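Local structure of receptor-like protein kinase ANXUR1 (Arabidopsis thaliana, 6FIG) at residues 259-262 with 263-267; 291-294 with 295-298; 273-277 with 278-282; 307-310 with 311-315. The protein acts as a plant receptor-like protein kinase in reproduction, pairing an extracellular tandem malectin-like region with a probable serine/threonine kinase activity. One frame throughout, in Å; residues are numbered along the deposited sequence.

Contact 1 (259-262 with 263-267). With NAG (2-acetamido-2-deoxy-beta-D-glucopyranose), chain D.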
loop_
_atom_site.group_PDB
_atom_site.type_symbol
_atom_site.label_atom_id
_atom_site.label_comp_id
_atom_site.label_asym_id
_atom_site.label_seq_id
_atom_site.Cartn_x
_atom_site.Cartn_y
_atom_site.Cartn_z
ATOM N N ASN A 259 -21.817 -16.973 32.439
ATOM C CA ASN A 259 -22.192 -18.044 33.386
ATOM C C ASN A 259 -21.020 -18.985 33.643
ATOM O O ASN A 259 -20.803 -19.934 32.901
ATOM C CB ASN A 259 -23.401 -18.851 32.878
ATOM C CG ASN A 259 -23.980 -19.779 33.948
ATOM O OD1 ASN A 259 -23.267 -20.239 34.858
ATOM N ND2 ASN A 259 -25.291 -20.025 33.876
ATOM N N GLY A 260 -20.297 -18.736 34.731
ATOM C CA GLY A 260 -19.129 -19.545 35.084
ATOM C C GLY A 260 -19.426 -21.022 35.308
ATOM O O GLY A 260 -18.586 -21.858 35.020
ATOM N N ASP A 261 -20.615 -21.367 35.797
ATOM C CA ASP A 261 -20.939 -22.789 36.007
ATOM C C ASP A 261 -20.990 -23.542 34.694
ATOM O O ASP A 261 -20.384 -24.614 34.553
ATOM C CB ASP A 261 -22.264 -22.981 36.745
ATOM C CG ASP A 261 -22.599 -24.456 36.949
ATOM O OD1 ASP A 261 -22.010 -25.088 37.863
ATOM O OD2 ASP A 261 -23.430 -24.995 36.185
ATOM N N ILE A 262 -21.691 -22.945 33.727
ATOM C CA ILE A 262 -21.809 -23.491 32.382
ATOM C C ILE A 262 -20.412 -23.567 31.744
ATOM O O ILE A 262 -20.061 -24.574 31.140
ATOM C CB ILE A 262 -22.763 -22.626 31.511
ATOM C CG1 ILE A 262 -24.207 -22.772 32.004
ATOM C CG2 ILE A 262 -22.641 -22.977 30.035
ATOM C CD1 ILE A 262 -25.202 -21.823 31.351
ATOM N N ASN A 263 -19.623 -22.507 31.898
ATOM C CA ASN A 263 -18.260 -22.459 31.356
ATOM C C ASN A 263 -17.365 -23.588 31.877
ATOM O O ASN A 263 -16.671 -24.248 31.113
ATOM C CB ASN A 263 -17.606 -21.100 31.613
ATOM C CG ASN A 263 -18.346 -19.945 30.945
ATOM O OD1 ASN A 263 -19.286 -20.155 30.146
ATOM N ND2 ASN A 263 -17.966 -18.729 31.307
ATOM N N LEU A 264 -17.445 -23.843 33.180
ATOM C CA LEU A 264 -16.692 -24.930 33.803
ATOM C C LEU A 264 -17.074 -26.338 33.339
ATOM O O LEU A 264 -16.311 -27.287 33.561
ATOM C CB LEU A 264 -16.832 -24.852 35.327
ATOM C CG LEU A 264 -16.062 -23.686 35.944
ATOM C CD1 LEU A 264 -16.571 -23.404 37.333
ATOM C CD2 LEU A 264 -14.574 -23.998 35.979
ATOM N N LYS A 265 -18.251 -26.483 32.728
ATOM C CA LYS A 265 -18.720 -27.769 32.235
ATOM C C LYS A 265 -18.542 -27.968 30.742
ATOM O O LYS A 265 -19.029 -28.948 30.208
ATOM C CB LYS A 265 -20.195 -27.953 32.621
ATOM C CG LYS A 265 -20.392 -28.003 34.126
ATOM C CD LYS A 265 -21.858 -27.936 34.506
ATOM C CE LYS A 265 -22.040 -28.012 36.010
ATOM N NZ LYS A 265 -23.459 -27.783 36.361
ATOM N N SER A 266 -17.814 -27.073 30.074
ATOM C CA SER A 266 -17.674 -27.167 28.620
ATOM C C SER A 266 -16.380 -26.569 28.098
ATOM O O SER A 266 -15.725 -25.761 28.761
ATOM C CB SER A 266 -18.869 -26.490 27.947
ATOM O OG SER A 266 -18.993 -25.145 28.374
ATOM N N ASN A 267 -16.026 -26.986 26.880
ATOM C CA ASN A 267 -14.937 -26.395 26.128
ATOM C C ASN A 267 -15.547 -25.588 24.990
ATOM O O ASN A 267 -16.551 -25.996 24.381
ATOM C CB ASN A 267 -14.070 -27.482 25.495
ATOM C CG ASN A 267 -12.971 -28.007 26.401
ATOM O OD1 ASN A 267 -12.074 -27.261 26.845
ATOM N ND2 ASN A 267 -13.005 -29.314 26.638
HETATM C C1 NAG D . -12.007 -30.012 27.401
HETATM C C2 NAG D . -12.579 -30.971 28.425
HETATM C C3 NAG D . -11.500 -31.896 28.976
HETATM C C4 NAG D . -10.644 -32.497 27.874
HETATM C C5 NAG D . -10.096 -31.379 26.998
HETATM C C6 NAG D . -9.146 -31.816 25.888
HETATM C C7 NAG D . -14.453 -30.029 29.717
HETATM C C8 NAG D . -14.808 -29.105 30.855
HETATM N N2 NAG D . -13.142 -30.137 29.481
HETATM O O3 NAG D . -12.127 -32.946 29.712
HETATM O O4 NAG D . -9.538 -33.192 28.457
HETATM O O5 NAG D . -11.229 -30.728 26.439
HETATM O O6 NAG D . -9.844 -32.537 24.868
HETATM O O7 NAG D . -15.309 -30.629 29.074
HETATM O O HOH W 1 -21.509 -18.529 29.817
#
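The short helix 260-264 is N-capped by N259 and is followed, beyond K265 and S266, by the glycosylated N267; the contact begins where N263 N donates to N259 O at 3.0 Å. That bond is nearly straight (N-H...O 164°) and lies in the carbonyl plane. One residue on, L264 N reaches G260 O at 2.9 Å, so both bonds have the i to i+4 spacing of an alpha-helical turn. At the start of the turn, N259 OD1 takes weak bonds from I262 N and D261 N, which identifies the cap. A water holds the same end: it accepts from N259 N and probably donates to N263 OD1, 2.8 Å away. The amide nitrogen of N263 points elsewhere, to the carbonyls of Y360 and G257.

On the outer side D261 and K265 form an i to i+4 salt bridge, NZ meeting OD2 at 2.8 Å on its syn lone pair. The carboxylate gets there with CG anti to the backbone N (chi1 180°), while the lysine runs out extended. Further along, I262 O accepts from K265 N at 3.1 Å, a donor that stands 63° out of the carbonyl plane. S266 OG is 3.0 Å from the same I262 O, but its one proton has another acceptor within reach. N267 ND2 is bonded to C1 of the N-acetylglucosamine, whose acetamide methyl C8 lies 3.6 Å from L264 O. The arrangement is that of a one-turn, N-capped surface helix leading into an N-glycosylation site.

Contact 2 (291-294 with 295-298)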
loop_
_atom_site.group_PDB
_atom_site.type_symbol
_atom_site.label_atom_id
_atom_site.label_comp_id
_atom_site.label_asym_id
_atom_site.label_seq_id
_atom_site.Cartn_x
_atom_site.Cartn_y
_atom_site.Cartn_z
ATOM N N LEU A 291 -11.574 -6.701 30.944
ATOM C CA LEU A 291 -10.988 -6.838 32.271
ATOM C C LEU A 291 -9.716 -6.037 32.372
ATOM O O LEU A 291 -9.220 -5.511 31.370
ATOM C CB LEU A 291 -10.721 -8.315 32.571
ATOM C CG LEU A 291 -11.963 -9.201 32.468
ATOM C CD1 LEU A 291 -11.576 -10.672 32.473
ATOM C CD2 LEU A 291 -12.921 -8.864 33.603
ATOM N N SER A 292 -9.192 -5.911 33.584
ATOM C CA SER A 292 -8.034 -5.039 33.805
ATOM C C SER A 292 -6.912 -5.583 34.660
ATOM O O SER A 292 -5.862 -4.946 34.736
ATOM C CB SER A 292 -8.493 -3.697 34.375
ATOM O OG SER A 292 -9.063 -3.881 35.639
ATOM N N LYS A 293 -7.111 -6.723 35.320
ATOM C CA LYS A 293 -6.113 -7.230 36.260
ATOM C C LYS A 293 -5.798 -8.689 36.005
ATOM O O LYS A 293 -6.594 -9.435 35.445
ATOM C CB LYS A 293 -6.604 -7.089 37.696
ATOM C CG LYS A 293 -6.866 -5.663 38.160
ATOM C CD LYS A 293 -7.436 -5.654 39.576
ATOM C CE LYS A 293 -8.907 -6.093 39.582
ATOM N NZ LYS A 293 -9.553 -6.069 40.924
ATOM N N ILE A 294 -4.622 -9.072 36.464
ATOM C CA ILE A 294 -4.219 -10.451 36.486
ATOM C C ILE A 294 -5.195 -11.259 37.358
ATOM O O ILE A 294 -5.772 -10.751 38.343
ATOM C CB ILE A 294 -2.780 -10.572 37.020
ATOM C CG1 ILE A 294 -2.228 -11.964 36.778
ATOM C CG2 ILE A 294 -2.689 -10.202 38.502
ATOM C CD1 ILE A 294 -0.741 -12.045 37.053
ATOM N N ASN A 295 -5.380 -12.513 36.964
ATOM C CA ASN A 295 -6.185 -13.475 37.729
ATOM C C ASN A 295 -7.671 -13.147 37.763
ATOM O O ASN A 295 -8.391 -13.577 38.662
ATOM C CB ASN A 295 -5.654 -13.691 39.152
ATOM C CG ASN A 295 -6.001 -15.066 39.693
ATOM O OD1 ASN A 295 -6.086 -16.027 38.937
ATOM N ND2 ASN A 295 -6.206 -15.165 41.011
ATOM N N GLN A 296 -8.137 -12.417 36.760
ATOM C CA GLN A 296 -9.544 -12.241 36.538
ATOM C C GLN A 296 -10.106 -13.305 35.633
ATOM O O GLN A 296 -11.166 -13.829 35.914
ATOM C CB GLN A 296 -9.845 -10.845 36.017
ATOM C CG GLN A 296 -9.690 -9.778 37.094
ATOM C CD GLN A 296 -10.200 -8.443 36.632
ATOM O OE1 GLN A 296 -9.646 -7.882 35.698
ATOM N NE2 GLN A 296 -11.259 -7.924 37.276
ATOM N N LYS A 297 -9.409 -13.601 34.534
ATOM C CA LYS A 297 -9.806 -14.646 33.587
ATOM C C LYS A 297 -8.585 -15.500 33.293
ATOM O O LYS A 297 -7.557 -14.984 32.851
ATOM C CB LYS A 297 -10.364 -14.047 32.315
ATOM C CG LYS A 297 -10.689 -15.058 31.220
ATOM C CD LYS A 297 -11.384 -14.394 30.036
ATOM C CE LYS A 297 -10.476 -13.419 29.303
ATOM N NZ LYS A 297 -11.266 -12.477 28.484
ATOM N N VAL A 298 -8.718 -16.787 33.572
ATOM C CA VAL A 298 -7.607 -17.726 33.541
ATOM C C VAL A 298 -8.152 -19.018 32.966
ATOM O O VAL A 298 -9.171 -19.527 33.433
ATOM C CB VAL A 298 -7.046 -17.925 34.961
ATOM C CG1 VAL A 298 -5.882 -18.869 34.971
ATOM C CG2 VAL A 298 -6.640 -16.588 35.571
HETATM O O HOH W 2 -11.781 -5.111 35.885
HETATM O O HOH W 3 -6.980 -11.727 33.849
#
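N295 is the third residue of a type II beta turn running from K293 to Q296, and its backbone takes the left-handed torsions of that position (phi 68°). N295 ND2 bonds to the carbonyl of G355; the backbone N of N295 bonds to the carboxylate of D316.

Q296 follows, and its side chain folds back across the turn. With CG anti to its own carbonyl carbon (chi1 -72°) and the chain extended beyond it, the amide reaches the backbone of 292-293. There OE1 accepts two main-chain donors. S292 N, at 2.9 Å, approaches in the carbonyl plane, whereas K293 N, at 2.8 Å, comes from 41° above it and therefore off the lone pairs. The two bonds fix the rotation of the amide and satisfy the amide oxygen of a buried residue. Its NE2 goes to E358 and to a water at 3.2 Å that also contacts S292 OG. L291 and the aliphatic part of K293 both flank the amide, L291 CB lying 3.3 Å from OE1 and K293 CE 3.8 Å from NE2.

K297 crosses L291 at about a right angle, its CB 3.6 Å from L291 CD1. Its N donates to a second water, which lies 2.8 Å from K293 O, probably donating to it, and so links the two limbs of the turn. K297 NZ is salt-bridged to E288 and bonded to S363. Together these bonds mark a type II turn whose last residue folds its side chain back onto the N-H groups of the incoming limb, in the connection between strands 278-287 and 299-303 of the malectin-like domain.

Contact 3 (273-277 with 278-282). With NAG (2-acetamido-2-deoxy-beta-D-glucopyranose), chain E.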
loop_
_atom_site.group_PDB
_atom_site.type_symbol
_atom_site.label_atom_id
_atom_site.label_comp_id
_atom_site.label_asym_id
_atom_site.label_seq_id
_atom_site.Cartn_x
_atom_site.Cartn_y
_atom_site.Cartn_z
ATOM N N GLN A 273 -9.901 -29.021 9.156
ATOM C CA GLN A 273 -9.433 -30.071 8.275
ATOM C C GLN A 273 -8.078 -29.668 7.698
ATOM O O GLN A 273 -7.950 -28.607 7.103
ATOM C CB GLN A 273 -10.448 -30.298 7.149
ATOM C CG GLN A 273 -11.819 -30.734 7.645
ATOM C CD GLN A 273 -11.802 -32.076 8.360
ATOM O OE1 GLN A 273 -11.070 -32.994 7.972
ATOM N NE2 GLN A 273 -12.626 -32.205 9.397
ATOM N N ILE A 274 -7.074 -30.511 7.908
ATOM C CA ILE A 274 -5.707 -30.249 7.426
ATOM C C ILE A 274 -5.118 -31.509 6.751
ATOM O O ILE A 274 -5.834 -32.478 6.512
ATOM C CB ILE A 274 -4.822 -29.687 8.564
ATOM C CG1 ILE A 274 -4.912 -30.524 9.849
ATOM C CG2 ILE A 274 -5.207 -28.232 8.885
ATOM C CD1 ILE A 274 -4.411 -31.943 9.763
ATOM N N ASP A 275 -3.830 -31.462 6.410
ATOM C CA ASP A 275 -3.140 -32.592 5.780
ATOM C C ASP A 275 -2.266 -33.310 6.801
ATOM O O ASP A 275 -1.524 -32.688 7.538
ATOM C CB ASP A 275 -2.249 -32.082 4.639
ATOM C CG ASP A 275 -3.037 -31.355 3.547
ATOM O OD1 ASP A 275 -4.202 -31.754 3.268
ATOM O OD2 ASP A 275 -2.461 -30.414 2.931
ATOM N N LYS A 276 -2.328 -34.630 6.820
ATOM C CA LYS A 276 -1.507 -35.427 7.733
ATOM C C LYS A 276 -0.013 -35.339 7.360
ATOM O O LYS A 276 0.335 -35.001 6.215
ATOM C CB LYS A 276 -1.978 -36.881 7.712
ATOM C CG LYS A 276 -3.359 -37.099 8.324
ATOM C CD LYS A 276 -3.828 -38.559 8.305
ATOM C CE LYS A 276 -4.273 -39.024 6.925
ATOM N NZ LYS A 276 -5.045 -40.295 6.973
ATOM N N ASN A 277 0.846 -35.601 8.333
ATOM C CA ASN A 277 2.304 -35.746 8.152
ATOM C C ASN A 277 3.031 -34.415 8.018
ATOM O O ASN A 277 4.074 -34.333 7.356
ATOM C CB ASN A 277 2.687 -36.621 6.941
ATOM C CG ASN A 277 2.239 -38.044 7.053
ATOM O OD1 ASN A 277 1.360 -38.399 7.838
ATOM N ND2 ASN A 277 2.877 -38.890 6.257
ATOM N N PHE A 278 2.470 -33.381 8.612
ATOM C CA PHE A 278 3.139 -32.091 8.746
ATOM C C PHE A 278 3.018 -31.616 10.192
ATOM O O PHE A 278 2.060 -31.976 10.914
ATOM C CB PHE A 278 2.508 -31.020 7.857
ATOM C CG PHE A 278 2.610 -31.291 6.388
ATOM C CD1 PHE A 278 3.767 -30.943 5.693
ATOM C CD2 PHE A 278 1.559 -31.885 5.696
ATOM C CE1 PHE A 278 3.865 -31.173 4.329
ATOM C CE2 PHE A 278 1.661 -32.127 4.329
ATOM C CZ PHE A 278 2.812 -31.754 3.643
ATOM N N THR A 279 3.985 -30.805 10.599
ATOM C CA THR A 279 3.876 -29.996 11.793
ATOM C C THR A 279 3.173 -28.697 11.446
ATOM O O THR A 279 3.496 -28.042 10.436
ATOM C CB THR A 279 5.263 -29.700 12.380
ATOM O OG1 THR A 279 5.906 -30.924 12.736
ATOM C CG2 THR A 279 5.165 -28.813 13.612
ATOM N N TYR A 280 2.193 -28.337 12.254
ATOM C CA TYR A 280 1.443 -27.094 12.132
ATOM C C TYR A 280 1.741 -26.149 13.296
ATOM O O TYR A 280 1.993 -26.591 14.425
ATOM C CB TYR A 280 -0.067 -27.353 12.096
ATOM C CG TYR A 280 -0.462 -28.104 10.854
ATOM C CD1 TYR A 280 -0.908 -27.411 9.732
ATOM C CD2 TYR A 280 -0.354 -29.477 10.789
ATOM C CE1 TYR A 280 -1.242 -28.083 8.568
ATOM C CE2 TYR A 280 -0.673 -30.163 9.613
ATOM C CZ TYR A 280 -1.103 -29.447 8.500
ATOM O OH TYR A 280 -1.433 -30.094 7.322
ATOM N N ILE A 281 1.708 -24.857 13.004
ATOM C CA ILE A 281 1.817 -23.821 14.019
ATOM C C ILE A 281 0.444 -23.209 14.147
ATOM O O ILE A 281 -0.149 -22.781 13.157
ATOM C CB ILE A 281 2.865 -22.756 13.651
ATOM C CG1 ILE A 281 4.246 -23.381 13.689
ATOM C CG2 ILE A 281 2.806 -21.562 14.626
ATOM C CD1 ILE A 281 5.316 -22.495 13.109
ATOM N N LEU A 282 -0.068 -23.141 15.379
ATOM C CA LEU A 282 -1.265 -22.371 15.678
ATOM C C LEU A 282 -0.808 -21.109 16.377
ATOM O O LEU A 282 -0.132 -21.167 17.409
ATOM C CB LEU A 282 -2.227 -23.122 16.595
ATOM C CG LEU A 282 -3.004 -24.279 15.989
ATOM C CD1 LEU A 282 -2.098 -25.486 15.756
ATOM C CD2 LEU A 282 -4.161 -24.638 16.905
HETATM C C1 NAG E . 2.616 -40.302 6.179
HETATM C C2 NAG E . 2.858 -40.766 4.741
HETATM C C3 NAG E . 2.616 -42.260 4.617
HETATM C C4 NAG E . 3.460 -42.983 5.662
HETATM C C5 NAG E . 3.261 -42.397 7.070
HETATM C C6 NAG E . 4.233 -43.020 8.057
HETATM C C7 NAG E . 2.324 -39.095 3.010
HETATM C C8 NAG E . 1.189 -38.539 2.185
HETATM N N2 NAG E . 1.959 -40.076 3.846
HETATM O O3 NAG E . 2.945 -42.742 3.309
HETATM O O4 NAG E . 3.252 -44.406 5.659
HETATM O O5 NAG E . 3.505 -41.001 7.042
HETATM O O6 NAG E . 3.950 -42.584 9.402
HETATM O O7 NAG E . 3.481 -38.674 2.895
#
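The chain turns a corner between strand 268-273 and strand 278-287, which lie in different sheets; the CA atoms of I274 and Y280 are still 9.1 Å apart, and N277 takes left-handed torsions (phi 78°) near the start of strand 278-287. Across this corner Y280 OH donates to D275 O at 2.6 Å, in the carbonyl plane and on a lone pair. That oxygen also lies at the edge of the tyrosine ring, 3.4 Å from CE2. I274 comes from the opposite direction: its CB approaches CZ of Y280 to 3.7 Å, and CG1 sits over one ring face, offset toward the rim. The I274 torsion that sets CG1 between its backbone N and carbonyl carbon (chi1 50°) brings it over that face.

F278 has a different environment. Its CD2 is 3.4 Å from K276 O, D275 O lies at the ring edge, and N277 O over one face. K371 makes a cation-pi contact with the ring and also a salt bridge with D275 OD2, tying both limbs to strand 363-372. N277 itself points outward, with ND2 covalently bonded to C1 of an N-acetylglucosamine. This is an N-glycosylated connection, with the sequon N277-F278-T279, between two sheets of the malectin-like fold.

Contact 4 (307-310 with 311-315)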
loop_
_atom_site.group_PDB
_atom_site.type_symbol
_atom_site.label_atom_id
_atom_site.label_comp_id
_atom_site.label_asym_id
_atom_site.label_seq_id
_atom_site.Cartn_x
_atom_site.Cartn_y
_atom_site.Cartn_z
ATOM N N THR A 307 -2.045 -30.723 26.026
ATOM C CA THR A 307 -1.973 -29.486 26.809
ATOM C C THR A 307 -1.109 -28.444 26.121
ATOM O O THR A 307 0.071 -28.686 25.844
ATOM C CB THR A 307 -1.453 -29.786 28.248
ATOM O OG1 THR A 307 -2.426 -30.555 28.953
ATOM C CG2 THR A 307 -1.192 -28.499 29.031
ATOM N N ALA A 308 -1.705 -27.290 25.813
ATOM C CA ALA A 308 -0.976 -26.125 25.352
ATOM C C ALA A 308 -0.701 -25.140 26.501
ATOM O O ALA A 308 0.413 -24.626 26.633
ATOM C CB ALA A 308 -1.734 -25.450 24.227
ATOM N N GLN A 309 -1.723 -24.858 27.313
ATOM C CA GLN A 309 -1.552 -24.106 28.565
ATOM C C GLN A 309 -2.498 -24.724 29.528
ATOM O O GLN A 309 -3.714 -24.717 29.290
ATOM C CB GLN A 309 -1.998 -22.654 28.459
ATOM C CG GLN A 309 -1.214 -21.721 27.625
ATOM C CD GLN A 309 0.268 -21.561 27.936
ATOM O OE1 GLN A 309 0.768 -21.732 29.032
ATOM N NE2 GLN A 309 0.968 -21.191 26.923
ATOM N N ALA A 310 -1.989 -25.268 30.621
ATOM C CA ALA A 310 -2.874 -25.823 31.612
ATOM C C ALA A 310 -2.117 -26.022 32.899
ATOM O O ALA A 310 -1.051 -25.414 33.069
ATOM C CB ALA A 310 -3.507 -27.117 31.102
ATOM N N ASP A 311 -2.669 -26.828 33.806
ATOM C CA ASP A 311 -1.992 -27.178 35.048
ATOM C C ASP A 311 -1.685 -25.880 35.811
ATOM O O ASP A 311 -2.591 -25.065 35.988
ATOM C CB ASP A 311 -0.767 -28.059 34.730
ATOM C CG ASP A 311 -1.129 -29.257 33.846
ATOM O OD1 ASP A 311 -2.051 -30.015 34.227
ATOM O OD2 ASP A 311 -0.504 -29.442 32.787
ATOM N N THR A 312 -0.439 -25.664 36.238
ATOM C CA THR A 312 -0.094 -24.458 37.003
ATOM C C THR A 312 0.288 -23.270 36.119
ATOM O O THR A 312 0.608 -22.201 36.637
ATOM C CB THR A 312 1.058 -24.737 38.004
ATOM O OG1 THR A 312 2.250 -25.074 37.275
ATOM C CG2 THR A 312 0.680 -25.863 38.935
ATOM N N THR A 313 0.246 -23.436 34.795
ATOM C CA THR A 313 0.517 -22.345 33.867
ATOM C C THR A 313 -0.623 -22.200 32.845
ATOM O O THR A 313 -0.396 -22.267 31.641
ATOM C CB THR A 313 1.880 -22.541 33.160
ATOM O OG1 THR A 313 1.939 -23.851 32.595
ATOM C CG2 THR A 313 3.031 -22.395 34.167
ATOM N N PRO A 314 -1.861 -21.963 33.320
ATOM C CA PRO A 314 -2.947 -21.644 32.384
ATOM C C PRO A 314 -2.721 -20.282 31.703
ATOM O O PRO A 314 -1.867 -19.503 32.125
ATOM C CB PRO A 314 -4.191 -21.617 33.282
ATOM C CG PRO A 314 -3.661 -21.212 34.612
ATOM C CD PRO A 314 -2.274 -21.770 34.715
ATOM N N ALA A 315 -3.495 -20.013 30.668
ATOM C CA ALA A 315 -3.470 -18.741 29.959
ATOM C C ALA A 315 -4.145 -17.681 30.809
ATOM O O ALA A 315 -5.180 -17.923 31.429
ATOM C CB ALA A 315 -4.195 -18.871 28.642
HETATM O O HOH W 4 0.896 -25.286 30.568
#
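D311 has phi 58° and psi -128°, the torsions of the second residue in a type II' beta turn, and they bring T313 back to A310. T313 N then donates to A310 O at 2.9 Å, closing the turn from A310 to T313. The donor is tilted somewhat from the carbonyl plane. This position in a type II' turn is most often glycine; here an aspartate takes it. Its carboxylate stays near the start of the turn, OD2 lying 3.9 Å from the CG2 methyl of T307.

After strand 306-307 the chain turns a corner at A308, and A308 and Q309, both facing I301 of strand 299-303, form a classic beta bulge. Inside the bend, Q309 packs its aliphatic part on the returning chain: CB is 3.8 Å from A315 N, and CG is 4.2 Å from A315 CB. W320 of helix 317-321 covers both Q309 and A315, while P314 rests on N300 and F354. T313 OG1 stands between its own backbone N and carbonyl carbon (chi1 52°), which directs the hydroxyl back toward the A310 limb. There one water spans the turn, accepting from A310 N at 2.9 Å and lying 2.7 Å from T313 OG1.

In the fold
Along the malectin-like region the order is contact 1, contact 3, contact 2, contact 4. Contacts 2 and 4 touch: their centres are 15 Å apart, and V298 CG1 meets P314 CG at 3.2 Å. Contacts 1 and 4 do not touch (nearest atoms about 9 Å) but share a glycan pocket: the sugar chain on N267 is also held by Q348 and N305, and T307 of contact 4 lies about 4 Å from an N-acetylglucosamine. Contact 3 carries a separate glycan on N277, its centre 29 Å from that of contact 1. The K297 side chain of contact 2 is about 12 Å from a bound calcium ion.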